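PDB 2WLR: putative thiosulfate sulfurtransferase YNJE from Escherichia coli, which catalyses the transfer of sulfur from thiosulfate to cyanide, giving thiocyanate and sulfite, as a monomeric periplasmic rhodanese. Local coordinates for residues I222-G227 and E373-A378; A348-W353 and R379-K384; N175-E180 and K192-K197. All blocks are in the same frame, centred on the assembly; numbering follows the deposited sequence.

Interaction 1. Residues I222-G227 and E373-A378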
loop_
_atom_site.group_PDB
_atom_site.type_symbol
_atom_site.label_atom_id
_atom_site.label_comp_id
_atom_site.label_asym_id
_atom_site.label_seq_id
_atom_site.Cartn_x
_atom_site.Cartn_y
_atom_site.Cartn_z
ATOM N N ILE A 222 1.605 13.689 -3.202
ATOM C CA ILE A 222 1.761 15.100 -3.557
ATOM C C ILE A 222 1.384 16.000 -2.366
ATOM O O ILE A 222 2.063 16.977 -2.074
ATOM C CB ILE A 222 0.967 15.434 -4.828
ATOM C CG1 ILE A 222 1.695 14.844 -6.038
ATOM C CG2 ILE A 222 0.853 16.966 -5.025
ATOM C CD1 ILE A 222 0.851 14.733 -7.283
HETATM N N MSE A 223 0.368 15.602 -1.612
HETATM C CA MSE A 223 0.034 16.341 -0.381
HETATM C C MSE A 223 1.127 16.281 0.656
HETATM O O MSE A 223 1.397 17.282 1.350
HETATM C CB MSE A 223 -1.265 15.839 0.223
HETATM C CG MSE A 223 -2.464 16.222 -0.599
HETATM SE SE MSE A 223 -4.103 15.761 0.327
HETATM C CE MSE A 223 -5.331 16.538 -1.037
ATOM N N LEU A 224 1.793 15.126 0.790
ATOM C CA LEU A 224 2.893 14.988 1.758
ATOM C C LEU A 224 4.055 15.905 1.338
ATOM O O LEU A 224 4.644 16.591 2.158
ATOM C CB LEU A 224 3.365 13.542 1.875
ATOM C CG LEU A 224 2.422 12.652 2.666
ATOM C CD1 LEU A 224 2.798 11.190 2.392
ATOM C CD2 LEU A 224 2.454 12.915 4.164
ATOM N N TYR A 225 4.375 15.914 0.049
ATOM C CA TYR A 225 5.345 16.840 -0.492
ATOM C C TYR A 225 4.996 18.284 -0.117
ATOM O O TYR A 225 5.869 19.050 0.334
ATOM C CB TYR A 225 5.404 16.677 -2.024
ATOM C CG TYR A 225 5.949 17.849 -2.769
ATOM C CD1 TYR A 225 7.303 17.995 -2.960
ATOM C CD2 TYR A 225 5.094 18.802 -3.295
ATOM C CE1 TYR A 225 7.820 19.103 -3.655
ATOM C CE2 TYR A 225 5.588 19.911 -3.963
ATOM C CZ TYR A 225 6.952 20.046 -4.152
ATOM O OH TYR A 225 7.424 21.172 -4.834
ATOM N N ALA A 226 3.741 18.671 -0.324
ATOM C CA ALA A 226 3.304 20.038 -0.083
ATOM C C ALA A 226 3.481 20.445 1.373
ATOM O O ALA A 226 3.835 21.570 1.669
ATOM C CB ALA A 226 1.887 20.206 -0.504
ATOM N N GLY A 227 3.185 19.514 2.260
ATOM C CA GLY A 227 3.330 19.723 3.692
ATOM C C GLY A 227 2.153 19.336 4.544
ATOM O O GLY A 227 2.132 19.708 5.711
ATOM N N GLU A 373 1.720 4.678 -5.018
ATOM C CA GLU A 373 1.213 3.594 -4.181
ATOM C C GLU A 373 2.368 2.902 -3.460
ATOM O O GLU A 373 2.281 2.658 -2.225
ATOM C CB GLU A 373 0.389 2.611 -5.039
ATOM C CG GLU A 373 -0.179 1.461 -4.237
ATOM C CD GLU A 373 -1.189 0.620 -4.998
ATOM O OE1 GLU A 373 -1.486 0.909 -6.187
ATOM O OE2 GLU A 373 -1.688 -0.349 -4.391
ATOM N N THR A 374 3.447 2.557 -4.160
ATOM C CA THR A 374 4.578 1.922 -3.499
ATOM C C THR A 374 5.250 2.851 -2.508
ATOM O O THR A 374 5.705 2.385 -1.456
ATOM C CB THR A 374 5.639 1.356 -4.458
ATOM O OG1 THR A 374 6.035 2.332 -5.412
ATOM C CG2 THR A 374 5.047 0.161 -5.208
ATOM N N PHE A 375 5.338 4.143 -2.839
ATOM C CA PHE A 375 5.840 5.115 -1.872
ATOM C C PHE A 375 5.032 5.058 -0.581
ATOM O O PHE A 375 5.594 5.031 0.528
ATOM C CB PHE A 375 5.764 6.526 -2.424
ATOM C CG PHE A 375 6.065 7.590 -1.420
ATOM C CD1 PHE A 375 5.054 8.111 -0.657
ATOM C CD2 PHE A 375 7.340 8.094 -1.270
ATOM C CE1 PHE A 375 5.311 9.111 0.273
ATOM C CE2 PHE A 375 7.587 9.088 -0.327
ATOM C CZ PHE A 375 6.547 9.594 0.428
HETATM N N MSE A 376 3.704 5.088 -0.693
HETATM C CA MSE A 376 2.874 5.043 0.519
HETATM C C MSE A 376 3.061 3.772 1.320
HETATM O O MSE A 376 3.096 3.821 2.539
HETATM C CB MSE A 376 1.402 5.308 0.202
HETATM C CG MSE A 376 1.097 6.666 -0.395
HETATM SE SE MSE A 376 1.494 8.149 0.813
HETATM C CE MSE A 376 -0.057 7.934 2.014
ATOM N N TYR A 377 3.166 2.631 0.652
ATOM C CA TYR A 377 3.459 1.380 1.360
ATOM C C TYR A 377 4.840 1.421 2.056
ATOM O O TYR A 377 4.944 1.110 3.222
ATOM C CB TYR A 377 3.359 0.193 0.423
ATOM C CG TYR A 377 1.983 -0.057 -0.171
ATOM C CD1 TYR A 377 0.815 0.456 0.441
ATOM C CD2 TYR A 377 1.845 -0.744 -1.365
ATOM C CE1 TYR A 377 -0.429 0.235 -0.092
ATOM C CE2 TYR A 377 0.584 -0.974 -1.888
ATOM C CZ TYR A 377 -0.535 -0.473 -1.243
ATOM O OH TYR A 377 -1.782 -0.702 -1.794
ATOM N N ALA A 378 5.882 1.851 1.346
ATOM C CA ALA A 378 7.217 1.936 1.948
ATOM C C ALA A 378 7.250 2.893 3.128
ATOM O O ALA A 378 7.888 2.636 4.111
ATOM C CB ALA A 378 8.230 2.392 0.882
#

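Interaction 2. Residues A348-W353 and R379-K384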
loop_
_atom_site.group_PDB
_atom_site.type_symbol
_atom_site.label_atom_id
_atom_site.label_comp_id
_atom_site.label_asym_id
_atom_site.label_seq_id
_atom_site.Cartn_x
_atom_site.Cartn_y
_atom_site.Cartn_z
ATOM N N ALA A 348 10.880 -8.783 0.835
ATOM C CA ALA A 348 11.607 -9.879 0.160
ATOM C C ALA A 348 11.653 -9.688 -1.340
ATOM O O ALA A 348 12.683 -9.959 -1.994
ATOM C CB ALA A 348 10.960 -11.186 0.491
HETATM N N MSE A 349 10.573 -9.230 -1.929
HETATM C CA MSE A 349 10.592 -9.086 -3.364
HETATM C C MSE A 349 11.524 -7.949 -3.778
HETATM O O MSE A 349 12.212 -8.060 -4.799
HETATM C CB MSE A 349 9.204 -9.043 -4.000
HETATM C CG MSE A 349 8.462 -7.823 -3.943
HETATM SE SE MSE A 349 6.646 -8.255 -4.691
HETATM C CE MSE A 349 5.916 -6.543 -4.214
ATOM N N TRP A 350 11.591 -6.888 -2.973
ATOM C CA TRP A 350 12.537 -5.791 -3.213
ATOM C C TRP A 350 13.992 -6.225 -2.968
ATOM O O TRP A 350 14.884 -5.906 -3.771
ATOM C CB TRP A 350 12.150 -4.528 -2.421
ATOM C CG TRP A 350 10.943 -3.823 -2.982
ATOM C CD1 TRP A 350 10.392 -3.998 -4.217
ATOM C CD2 TRP A 350 10.156 -2.831 -2.329
ATOM N NE1 TRP A 350 9.301 -3.189 -4.366
ATOM C CE2 TRP A 350 9.141 -2.461 -3.228
ATOM C CE3 TRP A 350 10.223 -2.217 -1.074
ATOM C CZ2 TRP A 350 8.173 -1.517 -2.922
ATOM C CZ3 TRP A 350 9.238 -1.287 -0.749
ATOM C CH2 TRP A 350 8.256 -0.927 -1.685
ATOM N N LYS A 351 14.220 -6.973 -1.893
ATOM C CA LYS A 351 15.576 -7.420 -1.567
ATOM C C LYS A 351 16.165 -8.216 -2.705
ATOM O O LYS A 351 17.368 -8.072 -3.010
ATOM C CB LYS A 351 15.614 -8.230 -0.278
ATOM C CG LYS A 351 17.014 -8.748 0.093
ATOM C CD LYS A 351 16.979 -9.518 1.389
ATOM C CE LYS A 351 18.370 -9.927 1.838
ATOM N NZ LYS A 351 18.237 -11.023 2.848
ATOM N N ALA A 352 15.341 -9.035 -3.349
ATOM C CA ALA A 352 15.791 -9.868 -4.490
ATOM C C ALA A 352 16.347 -9.044 -5.654
ATOM O O ALA A 352 17.167 -9.543 -6.455
ATOM C CB ALA A 352 14.686 -10.798 -4.960
ATOM N N TRP A 353 15.893 -7.799 -5.784
ATOM C CA TRP A 353 16.408 -6.875 -6.806
ATOM C C TRP A 353 17.361 -5.805 -6.235
ATOM O O TRP A 353 17.588 -4.766 -6.859
ATOM C CB TRP A 353 15.233 -6.250 -7.559
ATOM C CG TRP A 353 14.818 -7.034 -8.697
ATOM C CD1 TRP A 353 13.918 -8.066 -8.712
ATOM C CD2 TRP A 353 15.274 -6.879 -10.040
ATOM N NE1 TRP A 353 13.772 -8.539 -9.987
ATOM C CE2 TRP A 353 14.606 -7.849 -10.825
ATOM C CE3 TRP A 353 16.184 -6.022 -10.660
ATOM C CZ2 TRP A 353 14.814 -7.961 -12.207
ATOM C CZ3 TRP A 353 16.388 -6.145 -12.039
ATOM C CH2 TRP A 353 15.707 -7.109 -12.784
ATOM N N ARG A 379 6.518 4.006 3.027
ATOM C CA ARG A 379 6.378 4.944 4.129
ATOM C C ARG A 379 5.749 4.261 5.359
ATOM O O ARG A 379 6.280 4.359 6.478
ATOM C CB ARG A 379 5.536 6.127 3.668
ATOM C CG ARG A 379 5.253 7.156 4.748
ATOM C CD ARG A 379 4.381 8.269 4.203
ATOM N NE ARG A 379 3.863 9.206 5.208
ATOM C CZ ARG A 379 2.592 9.330 5.578
ATOM N NH1 ARG A 379 1.638 8.524 5.133
ATOM N NH2 ARG A 379 2.276 10.258 6.480
ATOM N N ALA A 380 4.659 3.507 5.151
ATOM C CA ALA A 380 3.969 2.779 6.235
ATOM C C ALA A 380 4.883 1.691 6.821
ATOM O O ALA A 380 4.837 1.366 8.024
ATOM C CB ALA A 380 2.688 2.173 5.692
HETATM N N MSE A 381 5.750 1.152 5.974
HETATM C CA MSE A 381 6.738 0.144 6.355
HETATM C C MSE A 381 7.920 0.722 7.114
HETATM O O MSE A 381 8.804 -0.033 7.543
HETATM C CB MSE A 381 7.238 -0.576 5.105
HETATM C CG MSE A 381 6.241 -1.550 4.560
HETATM SE SE MSE A 381 6.525 -2.074 2.677
HETATM C CE MSE A 381 8.176 -3.007 2.699
ATOM N N GLY A 382 7.996 2.049 7.212
ATOM C CA GLY A 382 9.030 2.705 7.985
ATOM C C GLY A 382 10.310 2.939 7.218
ATOM O O GLY A 382 11.338 3.235 7.827
ATOM N N TRP A 383 10.282 2.847 5.886
ATOM C CA TRP A 383 11.484 3.122 5.114
ATOM C C TRP A 383 11.731 4.629 5.187
ATOM O O TRP A 383 10.827 5.410 4.918
ATOM C CB TRP A 383 11.308 2.651 3.668
ATOM C CG TRP A 383 11.373 1.181 3.530
ATOM C CD1 TRP A 383 10.939 0.239 4.426
ATOM C CD2 TRP A 383 12.016 0.471 2.476
ATOM N NE1 TRP A 383 11.254 -1.019 3.959
ATOM C CE2 TRP A 383 11.909 -0.904 2.761
ATOM C CE3 TRP A 383 12.648 0.866 1.298
ATOM C CZ2 TRP A 383 12.437 -1.887 1.911
ATOM C CZ3 TRP A 383 13.184 -0.103 0.455
ATOM C CH2 TRP A 383 13.074 -1.467 0.762
ATOM N N LYS A 384 12.936 5.026 5.586
ATOM C CA LYS A 384 13.170 6.407 6.043
ATOM C C LYS A 384 13.559 7.342 4.911
ATOM O O LYS A 384 13.492 8.552 5.074
ATOM C CB LYS A 384 14.245 6.464 7.137
ATOM C CG LYS A 384 13.893 5.689 8.396
ATOM C CD LYS A 384 14.926 5.849 9.497
ATOM C CE LYS A 384 14.580 4.993 10.726
ATOM N NZ LYS A 384 14.636 3.506 10.442
#

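Interaction 3. Residues N175-E180 and K192-K197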
loop_
_atom_site.group_PDB
_atom_site.type_symbol
_atom_site.label_atom_id
_atom_site.label_comp_id
_atom_site.label_asym_id
_atom_site.label_seq_id
_atom_site.Cartn_x
_atom_site.Cartn_y
_atom_site.Cartn_z
ATOM N N ASN A 175 -6.693 15.431 -11.995
ATOM C CA ASN A 175 -6.253 16.554 -12.808
ATOM C C ASN A 175 -6.083 17.854 -12.024
ATOM O O ASN A 175 -5.511 18.816 -12.539
ATOM C CB ASN A 175 -7.211 16.777 -13.990
ATOM C CG ASN A 175 -7.186 15.638 -15.008
ATOM O OD1 ASN A 175 -8.225 15.285 -15.583
ATOM N ND2 ASN A 175 -6.014 15.064 -15.247
ATOM N N GLU A 176 -6.576 17.910 -10.783
ATOM C CA GLU A 176 -6.299 19.051 -9.891
ATOM C C GLU A 176 -4.880 19.030 -9.339
ATOM O O GLU A 176 -4.424 20.030 -8.789
ATOM C CB GLU A 176 -7.259 19.095 -8.700
ATOM C CG GLU A 176 -8.710 19.239 -9.061
ATOM C CD GLU A 176 -9.610 19.193 -7.841
ATOM O OE1 GLU A 176 -9.413 20.046 -6.946
ATOM O OE2 GLU A 176 -10.489 18.309 -7.751
ATOM N N VAL A 177 -4.179 17.898 -9.418
ATOM C CA VAL A 177 -2.845 17.829 -8.823
ATOM C C VAL A 177 -1.702 17.565 -9.804
ATOM O O VAL A 177 -0.550 17.634 -9.401
ATOM C CB VAL A 177 -2.772 16.782 -7.691
ATOM C CG1 VAL A 177 -3.960 16.972 -6.744
ATOM C CG2 VAL A 177 -2.745 15.347 -8.257
ATOM N N GLU A 178 -2.037 17.264 -11.067
ATOM C CA GLU A 178 -1.068 16.956 -12.105
ATOM C C GLU A 178 -1.642 17.446 -13.429
ATOM O O GLU A 178 -2.866 17.592 -13.572
ATOM C CB GLU A 178 -0.742 15.458 -12.143
ATOM C CG GLU A 178 -1.939 14.609 -12.498
ATOM C CD GLU A 178 -1.668 13.137 -12.519
ATOM O OE1 GLU A 178 -0.553 12.722 -12.139
ATOM O OE2 GLU A 178 -2.565 12.375 -12.954
ATOM N N SER A 179 -0.768 17.661 -14.400
ATOM C CA SER A 179 -1.223 18.162 -15.694
ATOM C C SER A 179 -0.257 17.842 -16.810
ATOM O O SER A 179 0.855 17.403 -16.589
ATOM C CB SER A 179 -1.394 19.682 -15.617
ATOM O OG SER A 179 -0.133 20.303 -15.544
ATOM N N GLU A 180 -0.713 18.138 -18.025
ATOM C CA GLU A 180 0.120 18.213 -19.211
ATOM C C GLU A 180 1.218 19.246 -18.982
ATOM O O GLU A 180 1.053 20.163 -18.157
ATOM C CB GLU A 180 -0.734 18.661 -20.404
ATOM C CG GLU A 180 -1.822 17.709 -20.812
ATOM C CD GLU A 180 -1.328 16.576 -21.664
ATOM O OE1 GLU A 180 -0.098 16.345 -21.729
ATOM O OE2 GLU A 180 -2.195 15.890 -22.274
ATOM N N LYS A 192 -1.214 24.942 -3.578
ATOM C CA LYS A 192 -1.751 25.813 -2.545
ATOM C C LYS A 192 -3.207 26.127 -2.803
ATOM O O LYS A 192 -4.035 26.081 -1.891
ATOM C CB LYS A 192 -0.939 27.094 -2.506
ATOM C CG LYS A 192 -1.244 28.092 -1.420
ATOM C CD LYS A 192 -0.340 29.308 -1.644
ATOM C CE LYS A 192 -0.340 30.224 -0.459
ATOM N NZ LYS A 192 -1.598 30.939 -0.346
ATOM N N ALA A 193 -3.576 26.405 -4.047
ATOM C CA ALA A 193 -4.968 26.707 -4.345
ATOM C C ALA A 193 -5.847 25.480 -4.135
ATOM O O ALA A 193 -6.959 25.568 -3.624
ATOM C CB ALA A 193 -5.097 27.242 -5.791
HETATM N N MSE A 194 -5.357 24.332 -4.573
HETATM C CA MSE A 194 -6.119 23.095 -4.462
HETATM C C MSE A 194 -6.395 22.751 -2.996
HETATM O O MSE A 194 -7.504 22.391 -2.618
HETATM C CB MSE A 194 -5.324 21.977 -5.175
HETATM C CG MSE A 194 -5.955 20.554 -5.120
HETATM SE SE MSE A 194 -5.537 19.586 -3.478
HETATM C CE MSE A 194 -3.609 19.308 -3.665
ATOM N N LEU A 195 -5.363 22.905 -2.172
ATOM C CA LEU A 195 -5.446 22.579 -0.749
ATOM C C LEU A 195 -6.486 23.496 -0.088
ATOM O O LEU A 195 -7.365 23.028 0.668
ATOM C CB LEU A 195 -4.087 22.642 -0.061
ATOM C CG LEU A 195 -3.077 21.561 -0.485
ATOM C CD1 LEU A 195 -1.666 21.971 -0.196
ATOM C CD2 LEU A 195 -3.406 20.230 0.246
ATOM N N ALA A 196 -6.395 24.790 -0.389
ATOM C CA ALA A 196 -7.360 25.754 0.156
ATOM C C ALA A 196 -8.784 25.404 -0.211
ATOM O O ALA A 196 -9.680 25.361 0.652
ATOM C CB ALA A 196 -7.035 27.169 -0.320
ATOM N N LYS A 197 -9.011 25.104 -1.478
ATOM C CA LYS A 197 -10.341 24.808 -2.020
ATOM C C LYS A 197 -10.978 23.585 -1.366
ATOM O O LYS A 197 -12.167 23.551 -1.116
ATOM C CB LYS A 197 -10.204 24.595 -3.531
ATOM C CG LYS A 197 -11.420 24.385 -4.402
ATOM C CD LYS A 197 -11.023 23.609 -5.736
ATOM C CE LYS A 197 -9.681 24.048 -6.414
ATOM N NZ LYS A 197 -8.828 22.932 -7.084
#

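Interaction 1. Residues I222-G227 and E373-A378
Leu-224 is the one residue of 222-227 that reaches 373-378, and it does so through a single methyl group, CD1, which meets both Phe-375 and Met-376. The contact is wholly apolar: no hydrogen bond or charge pair joins the segments, and about 90 Å² is buried, most of it on Leu-224. Both segments are helical, yet the nearest backbone approach, Leu-224 CA to Met-376 CA, is 10.0 Å, so the gap is bridged by side chains.

Two van der Waals contacts do the bridging. The first is with selenium, Met-376 being present as selenomethionine: Leu-224 CD1 lies 3.7 Å from Met-376 SE, the two side chains meeting tip to tip. The CA-CB bond of Met-376 does not aim at the other helix; a bend at chi2 (-64°) turns the chain so that the selenium reaches Leu-224 CD1. The second contact is with an aromatic rim. Leu-224 CD1 stands 3.9 Å from Phe-375 CE1, at the ring edge and close to the ring plane, so this is not a CH-pi contact over a face. The Phe-375 ring also rests on Val-386 and Val-388 of strand 386-389.

All three touching residues are buried. Helix 369-380 also meets helix 213-226 through Phe-375 on Gln-221 and Met-376 on Ala-220. The arrangement is a helix-helix interface between two rhodanese domains, formed on the helix that follows Cys-365, the persulfide-forming cysteine of the third rhodanese repeat.

Interaction 2. Residues A348-W353 and R379-K384
Trp-350 and Trp-383 form a T-shaped (edge-to-face) aromatic pair: the six-membered rings have centroids 5.1 Å apart and planes inclined at 69°. Trp-350 supplies the edge, and its CE3 comes over one face of the Trp-383 ring, 3.5 Å from Trp-383 CH2. Both side chains leave the backbone toward the other segment, with CG anti to the carbonyl carbon (chi1 near -73° in each).

A Met-aromatic contact adds to the pair. Met-381, present as selenomethionine, places SE 5.4 Å from the centroid of the Trp-350 six-membered ring, in an oblique approach, 50° off the ring normal. Its chain bends at the last torsion, and the methyl CE comes 4.0 Å from Trp-350 CZ3. No hydrogen bond crosses the contact; the polar atom of Trp-350, NE1, is satisfied by the carbonyl O of Gly-321.

Gly-382, with positive phi, closes helix 369-380 in a Schellman motif and sets Trp-383 beyond the turn. Trp-350, from helix 343-351, lies against helix 369-380, resting on Thr-374 and Ala-378 and meeting the ring of Phe-363, at the end of strand 360-363, while Met-381 packs back on Ala-343, Ile-346 and Thr-347.

Interaction 3. Residues N175-E180 and K192-K197
Glu-176 and Lys-197 form a salt bridge across the contact, with Lys-197 NZ donating to Glu-176 OE1 at 2.9 Å. The ammonium group comes to the anti side of that oxygen and lies 29° out of the carboxylate plane. Bends at chi3 (-41°) and chi4 (144°), the latter away from a staggered value, bring NZ round to the acid.

The carboxylate has further partners. OE1 also accepts from His-198 NE2, its strongest polar partner, and OE2 accepts from the backbone N of Asp-173, so both oxygens have donors: OE1 two, OE2 one. The neighbouring positive charge of Lys-197 would be expected to favour the ionised acid. An alanine here would probably leave Lys-197 without its counter-charge and take the acceptor from both His-198 NE2 and the Asp-173 amide. Further along, Glu-178 is satisfied elsewhere, by a salt bridge from OE1 to Arg-218 NE and a hydrogen bond from Trp-369 NE1 to OE2.

Met-194, a selenomethionine, crosses Glu-176 at about a right angle, its CG lying against Glu-176 OE1 at 3.9 Å. Bends at chi2 and chi3 then take its methyl CE into an apolar contact, 3.9 Å from Val-177 CG1.

Segment 175-180 follows strand 170-173, an outermost strand of its five-stranded parallel sheet, and runs into the small antiparallel pair 178-179 and 184-185. Helix 188-197 lies across from it, and helix 213-226 adjoins both segments, touching Val-177 through Ile-222 and Met-194 through Met-223.

Overall arrangement
Along the chain interaction 3 closes first, whereas the segments of interactions 1 and 2 alternate. Interaction 3 lies within the second rhodanese range, interaction 2 within the third, and interaction 1 joins the two. Its centre is 15 Å from that of interaction 2 and 16 Å from that of interaction 3, while the outer two are 30 Å apart and do not touch. Helix 369-380 is common to interactions 1 and 2, linked by a probable hydrogen bond from Trp-383 N to Ala-378 O. On the other side, Met-223 CE packs 3.9 Å from Met-194 SE. Interaction 1 is thus the inter-domain contact, and the second and third domains pack through helices 213-226 and 369-380.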